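Local coordinates for protein ammonium transporter (Kuenenia stuttgartiensis, PDB 6EU6) that probably senses ammonium at the membrane as the Amt-type sensor of a histidine kinase signalling protein, built on the ammonium transporter fold, at residues A[128-131]-A[132-136]; A[174-177]-A[178-181]; A[368-371]-A[372-376]; A[381-385]-A[386-390]. One frame throughout, in Å; residues are numbered along the deposited sequence.

Contact 1: residues A[128-131]-A[132-136]; sequences TAFI and VAIIY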
loop_
_atom_site.group_PDB
_atom_site.type_symbol
_atom_site.label_atom_id
_atom_site.label_comp_id
_atom_site.label_asym_id
_atom_site.label_seq_id
_atom_site.Cartn_x
_atom_site.Cartn_y
_atom_site.Cartn_z
ATOM N N THR A 128 -24.044 -9.564 1.164
ATOM C CA THR A 128 -23.125 -9.264 0.122
ATOM C C THR A 128 -23.592 -9.733 -1.215
ATOM O O THR A 128 -23.560 -9.019 -2.210
ATOM C CB THR A 128 -21.719 -9.925 0.389
ATOM O OG1 THR A 128 -21.227 -9.509 1.674
ATOM C CG2 THR A 128 -20.717 -9.530 -0.728
ATOM N N ALA A 129 -24.045 -10.960 -1.274
ATOM C CA ALA A 129 -24.470 -11.481 -2.558
ATOM C C ALA A 129 -25.651 -10.696 -3.089
ATOM O O ALA A 129 -25.726 -10.377 -4.301
ATOM C CB ALA A 129 -24.863 -12.955 -2.374
ATOM N N PHE A 130 -26.572 -10.349 -2.177
ATOM C CA PHE A 130 -27.793 -9.643 -2.589
ATOM C C PHE A 130 -27.525 -8.217 -3.085
ATOM O O PHE A 130 -28.033 -7.793 -4.135
ATOM C CB PHE A 130 -28.844 -9.714 -1.509
ATOM C CG PHE A 130 -30.190 -9.133 -1.920
ATOM C CD1 PHE A 130 -31.087 -9.861 -2.732
ATOM C CD2 PHE A 130 -30.616 -7.875 -1.450
ATOM C CE1 PHE A 130 -32.317 -9.309 -3.089
ATOM C CE2 PHE A 130 -31.852 -7.356 -1.838
ATOM C CZ PHE A 130 -32.690 -8.080 -2.645
ATOM N N ILE A 131 -26.686 -7.467 -2.373
ATOM C CA ILE A 131 -26.393 -6.124 -2.797
ATOM C C ILE A 131 -25.680 -6.106 -4.129
ATOM O O ILE A 131 -25.996 -5.259 -4.982
ATOM C CB ILE A 131 -25.738 -5.263 -1.697
ATOM C CG1 ILE A 131 -25.759 -3.766 -2.145
ATOM C CG2 ILE A 131 -24.311 -5.711 -1.431
ATOM C CD1 ILE A 131 -25.147 -2.805 -1.172
ATOM N N VAL A 132 -24.777 -7.075 -4.363
ATOM C CA VAL A 132 -23.994 -7.074 -5.546
ATOM C C VAL A 132 -24.755 -7.574 -6.817
ATOM O O VAL A 132 -24.441 -7.153 -7.947
ATOM C CB VAL A 132 -22.687 -7.859 -5.349
ATOM C CG1 VAL A 132 -21.859 -7.831 -6.627
ATOM C CG2 VAL A 132 -21.792 -7.187 -4.253
ATOM N N ALA A 133 -25.712 -8.487 -6.601
ATOM C CA ALA A 133 -26.532 -9.109 -7.671
ATOM C C ALA A 133 -27.730 -8.262 -8.070
ATOM O O ALA A 133 -28.073 -8.286 -9.219
ATOM C CB ALA A 133 -27.009 -10.520 -7.241
ATOM N N ILE A 134 -28.285 -7.479 -7.144
ATOM C CA ILE A 134 -29.584 -6.773 -7.297
ATOM C C ILE A 134 -29.534 -5.275 -7.025
ATOM O O ILE A 134 -29.614 -4.456 -7.951
ATOM C CB ILE A 134 -30.674 -7.472 -6.442
ATOM C CG1 ILE A 134 -30.953 -8.836 -7.115
ATOM C CG2 ILE A 134 -31.984 -6.684 -6.478
ATOM C CD1 ILE A 134 -31.306 -9.868 -6.164
ATOM N N ILE A 135 -29.364 -4.919 -5.776
ATOM C CA ILE A 135 -29.491 -3.497 -5.366
ATOM C C ILE A 135 -28.494 -2.629 -6.105
ATOM O O ILE A 135 -28.873 -1.659 -6.796
ATOM C CB ILE A 135 -29.363 -3.319 -3.834
ATOM C CG1 ILE A 135 -30.465 -4.113 -3.121
ATOM C CG2 ILE A 135 -29.365 -1.863 -3.428
ATOM C CD1 ILE A 135 -30.359 -4.042 -1.624
ATOM N N TYR A 136 -27.196 -2.976 -5.970
ATOM C CA TYR A 136 -26.146 -2.083 -6.534
ATOM C C TYR A 136 -26.173 -1.975 -8.062
ATOM O O TYR A 136 -26.161 -0.850 -8.620
ATOM C CB TYR A 136 -24.744 -2.514 -5.992
ATOM C CG TYR A 136 -23.645 -1.784 -6.615
ATOM C CD1 TYR A 136 -23.358 -0.496 -6.237
ATOM C CD2 TYR A 136 -22.933 -2.348 -7.670
ATOM C CE1 TYR A 136 -22.366 0.219 -6.868
ATOM C CE2 TYR A 136 -21.929 -1.636 -8.348
ATOM C CZ TYR A 136 -21.625 -0.344 -7.917
ATOM O OH TYR A 136 -20.594 0.379 -8.523
#

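Contact 2: residues A[174-177]-A[178-181]; sequences GGWF and AMAA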
loop_
_atom_site.group_PDB
_atom_site.type_symbol
_atom_site.label_atom_id
_atom_site.label_comp_id
_atom_site.label_asym_id
_atom_site.label_seq_id
_atom_site.Cartn_x
_atom_site.Cartn_y
_atom_site.Cartn_z
ATOM N N GLY A 174 -24.597 1.536 -0.624
ATOM C CA GLY A 174 -24.077 0.633 0.377
ATOM C C GLY A 174 -24.437 1.021 1.802
ATOM O O GLY A 174 -24.723 0.143 2.616
ATOM N N GLY A 175 -24.462 2.334 2.097
ATOM C CA GLY A 175 -24.712 2.816 3.442
ATOM C C GLY A 175 -26.194 2.572 3.869
ATOM O O GLY A 175 -26.437 2.211 5.007
ATOM N N TRP A 176 -27.153 2.769 2.957
ATOM C CA TRP A 176 -28.582 2.525 3.256
ATOM C C TRP A 176 -28.894 1.027 3.397
ATOM O O TRP A 176 -29.700 0.612 4.250
ATOM C CB TRP A 176 -29.498 3.187 2.188
ATOM C CG TRP A 176 -29.323 4.663 2.053
ATOM C CD1 TRP A 176 -29.314 5.370 0.885
ATOM C CD2 TRP A 176 -29.075 5.623 3.089
ATOM N NE1 TRP A 176 -29.084 6.679 1.132
ATOM C CE2 TRP A 176 -28.978 6.886 2.463
ATOM C CE3 TRP A 176 -29.018 5.569 4.483
ATOM C CZ2 TRP A 176 -28.737 8.042 3.161
ATOM C CZ3 TRP A 176 -28.805 6.737 5.176
ATOM C CH2 TRP A 176 -28.649 7.944 4.513
ATOM N N PHE A 177 -28.211 0.194 2.618
ATOM C CA PHE A 177 -28.286 -1.237 2.815
ATOM C C PHE A 177 -27.747 -1.637 4.175
ATOM O O PHE A 177 -28.383 -2.401 4.903
ATOM C CB PHE A 177 -27.521 -1.944 1.705
ATOM C CG PHE A 177 -27.718 -3.437 1.685
ATOM C CD1 PHE A 177 -28.969 -3.997 1.434
ATOM C CD2 PHE A 177 -26.640 -4.300 1.941
ATOM C CE1 PHE A 177 -29.150 -5.391 1.446
ATOM C CE2 PHE A 177 -26.815 -5.676 1.909
ATOM C CZ PHE A 177 -28.086 -6.223 1.688
ATOM N N ALA A 178 -26.601 -1.072 4.549
ATOM C CA ALA A 178 -26.044 -1.283 5.845
ATOM C C ALA A 178 -27.069 -0.796 6.896
ATOM O O ALA A 178 -27.191 -1.397 7.947
ATOM C CB ALA A 178 -24.741 -0.493 6.012
ATOM N N MET A 179 -27.719 0.347 6.655
ATOM C CA MET A 179 -28.607 0.870 7.679
ATOM C C MET A 179 -29.806 -0.092 7.942
ATOM O O MET A 179 -30.171 -0.321 9.108
ATOM C CB MET A 179 -29.171 2.225 7.290
ATOM C CG MET A 179 -30.136 2.752 8.326
ATOM S SD MET A 179 -30.566 4.453 7.905
ATOM C CE MET A 179 -32.021 4.217 6.988
ATOM N N ALA A 180 -30.388 -0.631 6.871
ATOM C CA ALA A 180 -31.391 -1.655 7.040
ATOM C C ALA A 180 -30.879 -2.845 7.794
ATOM O O ALA A 180 -31.563 -3.430 8.658
ATOM C CB ALA A 180 -31.930 -2.102 5.682
ATOM N N ALA A 181 -29.693 -3.296 7.414
ATOM C CA ALA A 181 -29.125 -4.445 8.117
ATOM C C ALA A 181 -28.897 -4.144 9.641
ATOM O O ALA A 181 -29.228 -4.984 10.506
ATOM C CB ALA A 181 -27.834 -4.889 7.425
#

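Contact 3: residues A[368-371]-A[372-376]; sequences FSWS and FGLGM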
loop_
_atom_site.group_PDB
_atom_site.type_symbol
_atom_site.label_atom_id
_atom_site.label_comp_id
_atom_site.label_asym_id
_atom_site.label_seq_id
_atom_site.Cartn_x
_atom_site.Cartn_y
_atom_site.Cartn_z
ATOM N N PHE A 368 -32.178 5.900 -1.648
ATOM C CA PHE A 368 -32.646 5.522 -0.325
ATOM C C PHE A 368 -33.769 4.559 -0.432
ATOM O O PHE A 368 -33.762 3.530 0.215
ATOM C CB PHE A 368 -33.014 6.773 0.529
ATOM C CG PHE A 368 -33.471 6.437 1.889
ATOM C CD1 PHE A 368 -32.569 6.294 2.921
ATOM C CD2 PHE A 368 -34.821 6.169 2.141
ATOM C CE1 PHE A 368 -32.965 5.932 4.192
ATOM C CE2 PHE A 368 -35.221 5.812 3.423
ATOM C CZ PHE A 368 -34.305 5.698 4.453
ATOM N N SER A 369 -34.793 4.892 -1.201
ATOM C CA SER A 369 -35.997 4.042 -1.205
ATOM C C SER A 369 -35.687 2.654 -1.710
ATOM O O SER A 369 -36.229 1.651 -1.191
ATOM C CB SER A 369 -37.109 4.657 -2.092
ATOM O OG SER A 369 -37.434 5.975 -1.625
ATOM N N TRP A 370 -34.890 2.591 -2.783
ATOM C CA TRP A 370 -34.502 1.319 -3.350
ATOM C C TRP A 370 -33.629 0.466 -2.382
ATOM O O TRP A 370 -33.945 -0.683 -2.117
ATOM C CB TRP A 370 -33.762 1.613 -4.647
ATOM C CG TRP A 370 -33.177 0.397 -5.428
ATOM C CD1 TRP A 370 -31.813 0.103 -5.625
ATOM C CD2 TRP A 370 -33.894 -0.566 -6.179
ATOM N NE1 TRP A 370 -31.686 -1.020 -6.429
ATOM C CE2 TRP A 370 -32.942 -1.466 -6.754
ATOM C CE3 TRP A 370 -35.257 -0.828 -6.364
ATOM C CZ2 TRP A 370 -33.327 -2.542 -7.568
ATOM C CZ3 TRP A 370 -35.630 -1.912 -7.188
ATOM C CH2 TRP A 370 -34.666 -2.755 -7.766
ATOM N N SER A 371 -32.511 1.034 -1.887
ATOM C CA SER A 371 -31.552 0.284 -1.115
ATOM C C SER A 371 -31.998 0.059 0.320
ATOM O O SER A 371 -31.966 -1.075 0.803
ATOM C CB SER A 371 -30.107 0.915 -1.229
ATOM O OG SER A 371 -29.221 0.151 -0.441
ATOM N N PHE A 372 -32.497 1.081 1.013
ATOM C CA PHE A 372 -33.066 0.819 2.335
ATOM C C PHE A 372 -34.315 -0.073 2.211
ATOM O O PHE A 372 -34.482 -1.000 2.962
ATOM C CB PHE A 372 -33.403 2.121 3.000
ATOM C CG PHE A 372 -33.861 1.959 4.387
ATOM C CD1 PHE A 372 -32.947 1.669 5.407
ATOM C CD2 PHE A 372 -35.225 2.095 4.699
ATOM C CE1 PHE A 372 -33.377 1.436 6.694
ATOM C CE2 PHE A 372 -35.657 1.880 5.993
ATOM C CZ PHE A 372 -34.730 1.580 6.997
ATOM N N GLY A 373 -35.233 0.225 1.301
ATOM C CA GLY A 373 -36.449 -0.582 1.224
ATOM C C GLY A 373 -36.242 -2.037 0.829
ATOM O O GLY A 373 -36.757 -2.956 1.470
ATOM N N LEU A 374 -35.482 -2.282 -0.218
ATOM C CA LEU A 374 -35.130 -3.674 -0.518
ATOM C C LEU A 374 -34.272 -4.356 0.545
ATOM O O LEU A 374 -34.344 -5.574 0.746
ATOM C CB LEU A 374 -34.420 -3.805 -1.831
ATOM C CG LEU A 374 -35.290 -3.817 -3.068
ATOM C CD1 LEU A 374 -34.426 -3.916 -4.338
ATOM C CD2 LEU A 374 -36.257 -5.015 -3.004
ATOM N N GLY A 375 -33.451 -3.580 1.217
ATOM C CA GLY A 375 -32.642 -4.131 2.270
ATOM C C GLY A 375 -33.494 -4.532 3.428
ATOM O O GLY A 375 -33.295 -5.651 3.990
ATOM N N MET A 376 -34.456 -3.667 3.795
ATOM C CA MET A 376 -35.443 -4.087 4.835
ATOM C C MET A 376 -36.183 -5.392 4.463
ATOM O O MET A 376 -36.256 -6.327 5.275
ATOM C CB MET A 376 -36.452 -2.987 5.170
ATOM C CG MET A 376 -35.865 -1.817 5.951
ATOM S SD MET A 376 -35.158 -2.197 7.590
ATOM C CE MET A 376 -36.690 -2.602 8.431
#

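Contact 4: residues A[381-385]-A[386-390]; sequences CLKKV and KRLRV. With LMT (dodecyl-beta-D-maltoside), chain E.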
loop_
_atom_site.group_PDB
_atom_site.type_symbol
_atom_site.label_atom_id
_atom_site.label_comp_id
_atom_site.label_asym_id
_atom_site.label_seq_id
_atom_site.Cartn_x
_atom_site.Cartn_y
_atom_site.Cartn_z
ATOM N N CYS A 381 -37.040 -11.103 5.126
ATOM C CA CYS A 381 -37.205 -12.448 4.580
ATOM C C CYS A 381 -36.145 -13.356 5.072
ATOM O O CYS A 381 -36.453 -14.473 5.444
ATOM C CB CYS A 381 -37.230 -12.494 3.065
ATOM S SG CYS A 381 -38.587 -11.498 2.434
ATOM N N LEU A 382 -34.890 -12.903 5.130
ATOM C CA LEU A 382 -33.852 -13.769 5.720
ATOM C C LEU A 382 -34.145 -14.169 7.187
ATOM O O LEU A 382 -33.861 -15.274 7.617
ATOM C CB LEU A 382 -32.467 -13.101 5.600
ATOM C CG LEU A 382 -31.248 -13.886 6.037
ATOM C CD1 LEU A 382 -31.142 -15.162 5.204
ATOM C CD2 LEU A 382 -29.932 -13.098 5.913
ATOM N N LYS A 383 -34.610 -13.231 7.974
ATOM C CA LYS A 383 -34.768 -13.451 9.371
ATOM C C LYS A 383 -35.796 -14.609 9.539
ATOM O O LYS A 383 -35.712 -15.386 10.465
ATOM C CB LYS A 383 -35.251 -12.171 10.032
ATOM C CG LYS A 383 -35.436 -12.276 11.524
ATOM C CD LYS A 383 -35.865 -10.964 12.137
ATOM C CE LYS A 383 -36.113 -11.086 13.627
ATOM N NZ LYS A 383 -36.898 -9.894 14.072
ATOM N N LYS A 384 -36.718 -14.735 8.602
ATOM C CA LYS A 384 -37.731 -15.761 8.670
ATOM C C LYS A 384 -37.140 -17.134 8.549
ATOM O O LYS A 384 -37.751 -18.079 9.003
ATOM C CB LYS A 384 -38.865 -15.540 7.646
ATOM C CG LYS A 384 -39.814 -14.450 8.120
ATOM C CD LYS A 384 -40.730 -13.857 7.056
ATOM C CE LYS A 384 -41.525 -12.719 7.687
ATOM N NZ LYS A 384 -42.417 -12.020 6.734
ATOM N N VAL A 385 -35.968 -17.279 7.957
ATOM C CA VAL A 385 -35.346 -18.593 7.864
ATOM C C VAL A 385 -33.994 -18.773 8.593
ATOM O O VAL A 385 -33.505 -19.900 8.702
ATOM C CB VAL A 385 -35.200 -19.030 6.411
ATOM C CG1 VAL A 385 -36.549 -18.882 5.699
ATOM C CG2 VAL A 385 -34.108 -18.280 5.689
ATOM N N LYS A 386 -33.380 -17.686 9.060
ATOM C CA LYS A 386 -32.121 -17.765 9.800
ATOM C C LYS A 386 -32.043 -16.522 10.651
ATOM O O LYS A 386 -32.156 -15.405 10.104
ATOM C CB LYS A 386 -30.922 -17.857 8.878
ATOM C CG LYS A 386 -29.605 -18.179 9.594
ATOM C CD LYS A 386 -29.352 -19.686 9.674
ATOM C CE LYS A 386 -28.971 -20.171 11.072
ATOM N NZ LYS A 386 -30.072 -20.065 12.087
ATOM N N ARG A 387 -31.897 -16.707 11.962
ATOM C CA ARG A 387 -31.731 -15.590 12.889
ATOM C C ARG A 387 -30.480 -14.732 12.474
ATOM O O ARG A 387 -29.466 -15.235 12.006
ATOM C CB ARG A 387 -31.675 -16.032 14.358
ATOM C CG ARG A 387 -33.046 -16.093 15.069
ATOM C CD ARG A 387 -33.949 -14.844 14.963
ATOM N NE ARG A 387 -33.440 -13.650 15.681
ATOM C CZ ARG A 387 -32.967 -12.516 15.128
ATOM N NH1 ARG A 387 -32.938 -12.331 13.844
ATOM N NH2 ARG A 387 -32.552 -11.532 15.879
ATOM N N LEU A 388 -30.639 -13.428 12.609
ATOM C CA LEU A 388 -29.690 -12.469 12.078
ATOM C C LEU A 388 -28.582 -12.267 13.073
ATOM O O LEU A 388 -27.467 -11.879 12.644
ATOM C CB LEU A 388 -30.377 -11.117 11.741
ATOM C CG LEU A 388 -31.510 -11.152 10.738
ATOM C CD1 LEU A 388 -32.063 -9.769 10.495
ATOM C CD2 LEU A 388 -31.115 -11.886 9.444
ATOM N N ARG A 389 -28.896 -12.394 14.374
ATOM C CA ARG A 389 -27.877 -12.218 15.395
ATOM C C ARG A 389 -27.318 -13.501 15.932
ATOM O O ARG A 389 -27.952 -14.552 15.876
ATOM C CB ARG A 389 -28.342 -11.523 16.626
ATOM C CG ARG A 389 -29.204 -10.387 16.484
ATOM C CD ARG A 389 -29.706 -10.008 17.857
ATOM N NE ARG A 389 -28.689 -9.515 18.791
ATOM C CZ ARG A 389 -28.422 -8.242 19.080
ATOM N NH1 ARG A 389 -29.008 -7.217 18.449
ATOM N NH2 ARG A 389 -27.546 -7.977 20.012
ATOM N N VAL A 390 -26.145 -13.392 16.528
ATOM C CA VAL A 390 -25.601 -14.472 17.332
ATOM C C VAL A 390 -26.270 -14.446 18.724
ATOM O O VAL A 390 -26.945 -13.470 19.099
ATOM C CB VAL A 390 -24.057 -14.417 17.457
ATOM C CG1 VAL A 390 -23.408 -14.355 16.112
ATOM C CG2 VAL A 390 -23.571 -13.240 18.352
HETATM C C1B LMT E . -24.716 -17.601 14.399
HETATM C C2B LMT E . -24.410 -18.084 15.854
HETATM C C3B LMT E . -25.408 -19.157 16.272
HETATM C C4B LMT E . -26.757 -18.507 16.163
HETATM C C5B LMT E . -27.074 -18.124 14.742
HETATM C C6B LMT E . -28.515 -17.588 14.687
HETATM O O1B LMT E . -24.561 -18.684 13.490
HETATM O O2B LMT E . -23.110 -18.678 15.969
HETATM O O3B LMT E . -25.277 -19.622 17.622
HETATM O "O4'" LMT E . -27.764 -19.402 16.652
HETATM O O5B LMT E . -26.074 -17.175 14.273
HETATM O O6B LMT E . -28.962 -16.938 15.930
HETATM C "C1'" LMT E . -22.321 -20.012 10.311
HETATM C "C2'" LMT E . -21.668 -19.313 11.441
HETATM C "C3'" LMT E . -22.517 -19.270 12.629
HETATM C "C4'" LMT E . -23.743 -18.532 12.339
HETATM C "C5'" LMT E . -24.391 -19.126 11.065
HETATM C "C6'" LMT E . -25.575 -18.283 10.642
HETATM O "O1'" LMT E . -21.439 -20.058 9.211
HETATM O "O2'" LMT E . -20.535 -20.029 11.848
HETATM O "O3'" LMT E . -21.897 -18.594 13.707
HETATM O "O5'" LMT E . -23.479 -19.263 9.985
HETATM O "O6'" LMT E . -25.333 -16.863 10.592
HETATM C C1 LMT E . -22.018 -20.749 8.071
HETATM C C2 LMT E . -20.956 -20.947 6.979
HETATM C C3 LMT E . -21.517 -21.464 5.658
HETATM C C4 LMT E . -20.426 -21.664 4.577
HETATM C C5 LMT E . -20.530 -20.681 3.403
HETATM C C6 LMT E . -20.330 -21.235 1.994
HETATM C C7 LMT E . -20.021 -20.082 1.018
HETATM C C8 LMT E . -20.926 -20.009 -0.208
HETATM C C9 LMT E . -20.613 -18.833 -1.172
HETATM C C10 LMT E . -21.267 -18.981 -2.594
HETATM C C11 LMT E . -21.863 -17.709 -3.288
HETATM C C12 LMT E . -21.161 -17.161 -4.548
#

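Contact 1: residues A[128-131]-A[132-136]
Y136 N donates to I131 O across five residues, a nearly straight bond of 2.8 Å (161° at the hydrogen) that lies in the carbonyl plane. The more usual partner, I135 N, stands 3.5 Å from I131 O at too poor an angle to bond. The three amides V132 N, A133 N and I134 N keep the ordinary spacing, bonding to T128 O, A129 O and F130 O, four residues back. The change of spacing is a pi-type turn within helix 121-144, a membrane-spanning helix of the Amt bundle. T128 OG1 is held by N124 O one turn earlier. The side chains that meet across the contact do so through apolar atoms. F130 has CG opposite its own backbone N (chi1 -174°), which tips the ring along the helix onto two isoleucines. I134 CB sits over one ring face, offset toward the rim, and I134 CD1 reaches F130 CE1 at 3.3 Å. On the CE2 flank, I135 CD1 approaches obliquely to 3.6 Å from F130 CE2. I131 CG1 rests against I135 CB at 4.0 Å, and F177 of helix 167-185 packs against I131 and I135.

Contact 2: residues A[174-177]-A[178-181]
M179 SD approaches the six-membered ring of W176 obliquely, at its CE3-CZ3 side. The sulfur of M179 lies 5.0 Å from the centroid of that ring and 71° off its normal. The touching atoms are W176 CE3, 3.9 Å from M179 SD, and W176 CZ3, 4.0 Å from the same sulfur. The methionine gets there by running extended as far as SD and then bending at chi3 (94°), which carries the methyl out of the indole plane toward F368 and F372 of helix 353-385, with M179 CE still 4.1 Å from W176 CE3. Beyond the two segments, F368 packs edge-to-face with W176. The second flat group, F177, leaves the helix with its CB directed away from 178-181; its ring meets that of F379 at an inclined angle and also touches L111 of helix 93-114. The second segment is otherwise alanine: A178 CB touches G175 O at 3.3 Å, and A178 packs on I110 and A114 of helix 93-114. The backbone is regular alpha helix: A178 N bonds to G174 O, M179 N to G175 O, A180 N to W176 O and A181 N to F177 O, at 2.8 to 3.0 Å. Every residue here is buried, and the two aromatic side chains leave the helix toward different neighbours. The result is a Met-aromatic contact at i, i+3 spacing on helix 167-185, set within the bundle of membrane helices that makes up an Amt subunit.

Contact 3: residues A[368-371]-A[372-376]
F368 and F372, one turn apart, lie side by side and point the same way. Their planes are nearly parallel, at 15°, but slid so far that the rings barely overlap, the centroids being 5.0 Å apart. What sits over the middle of the F368 ring is instead F372 CB, a CH-pi contact 4.0 Å from the centroid. F372 CD2 then reaches F368 CZ at 3.7 Å. A second CH-pi contact joins W370 and L374: the methyl L374 CD1 stands 3.5 Å from the centroid of the six-membered ring of W370, almost on its normal. W370 has CG opposite its backbone N (chi1 177°), which lays the indole along the helix toward that methyl. The hydrogen bonds are helical ones, from F372 N to F368 O, L374 N to W370 O and G375 N to S371 O, with G373 N to S369 O weak. The side-chain polar atoms are satisfied by main-chain carbonyls, S369 OG by I365 O, S371 OG by I173 O and W370 NE1 by I135 O. Dispersion and CH-pi contact therefore carry the side-chain packing within 368-376, while the S371 hydroxyl and the W370 indole N-H tie helix 353-385 to helices 167-185 and 121-144, and S369 OG bonds within its own helix.

Contact 4: residues A[381-385]-A[386-390]
The exit from helix 353-385 and the detergent-binding loop after it meet here, with L382 and K383 touching K386, R387 and L388. L382 O accepts K386 N at 2.9 Å, nearly in line with its C=O bond, and also takes V385 N, so two amides grip one carbonyl as the chain leaves the helix. A CA-H...O contact from K383 CA to K386 O, 3.3 Å, adds to the turn. K383 is extended throughout (chi1 -179°) and runs alongside R387, with K383 CE over one face of the guanidinium and K383 CG 3.4 Å from R387 NH1. Of the side chain, it is the aliphatic part that meets R387; the like charges stay apart, K383 NZ lying 4.7 Å from R387 NH1. R387 NH1 is buried by this contact and has no polar partner in the model. In this loop between helices 353-385 and 392-397, L388 crosses K383 and puts its CD2 3.9 Å from L382 CD2, backed by M184 of helix 167-185. R389 is anchored by a salt bridge to E395 and by V185 O and P187 O. O6B of the dodecyl maltoside donates a hydrogen bond of 2.6 Å to R389 O, and R387 CB lies 3.3 Å from that same sugar oxygen.

Contact 2 is fully buried, contacts 1 and 3 are partly so, and contact 4 lies at the surface, about 25 Å from the chain centre to its own centre. The first three interlock: 174-181 is packed against both 128-136 and 368-376, in the latter case for instance through M179 CE and F368 CE1 at 3.4 Å. Contacts 3 and 4 share helix 353-385 yet do not touch. Within the membrane bundle, aromatic, aliphatic and sulfur groups do the packing; at the helix exit, lysine and arginine chains and a maltoside join a residual leucine pair. Contacts 1 and 3 both contain a wider helical turn, whereas contact 2 is regular alpha helix.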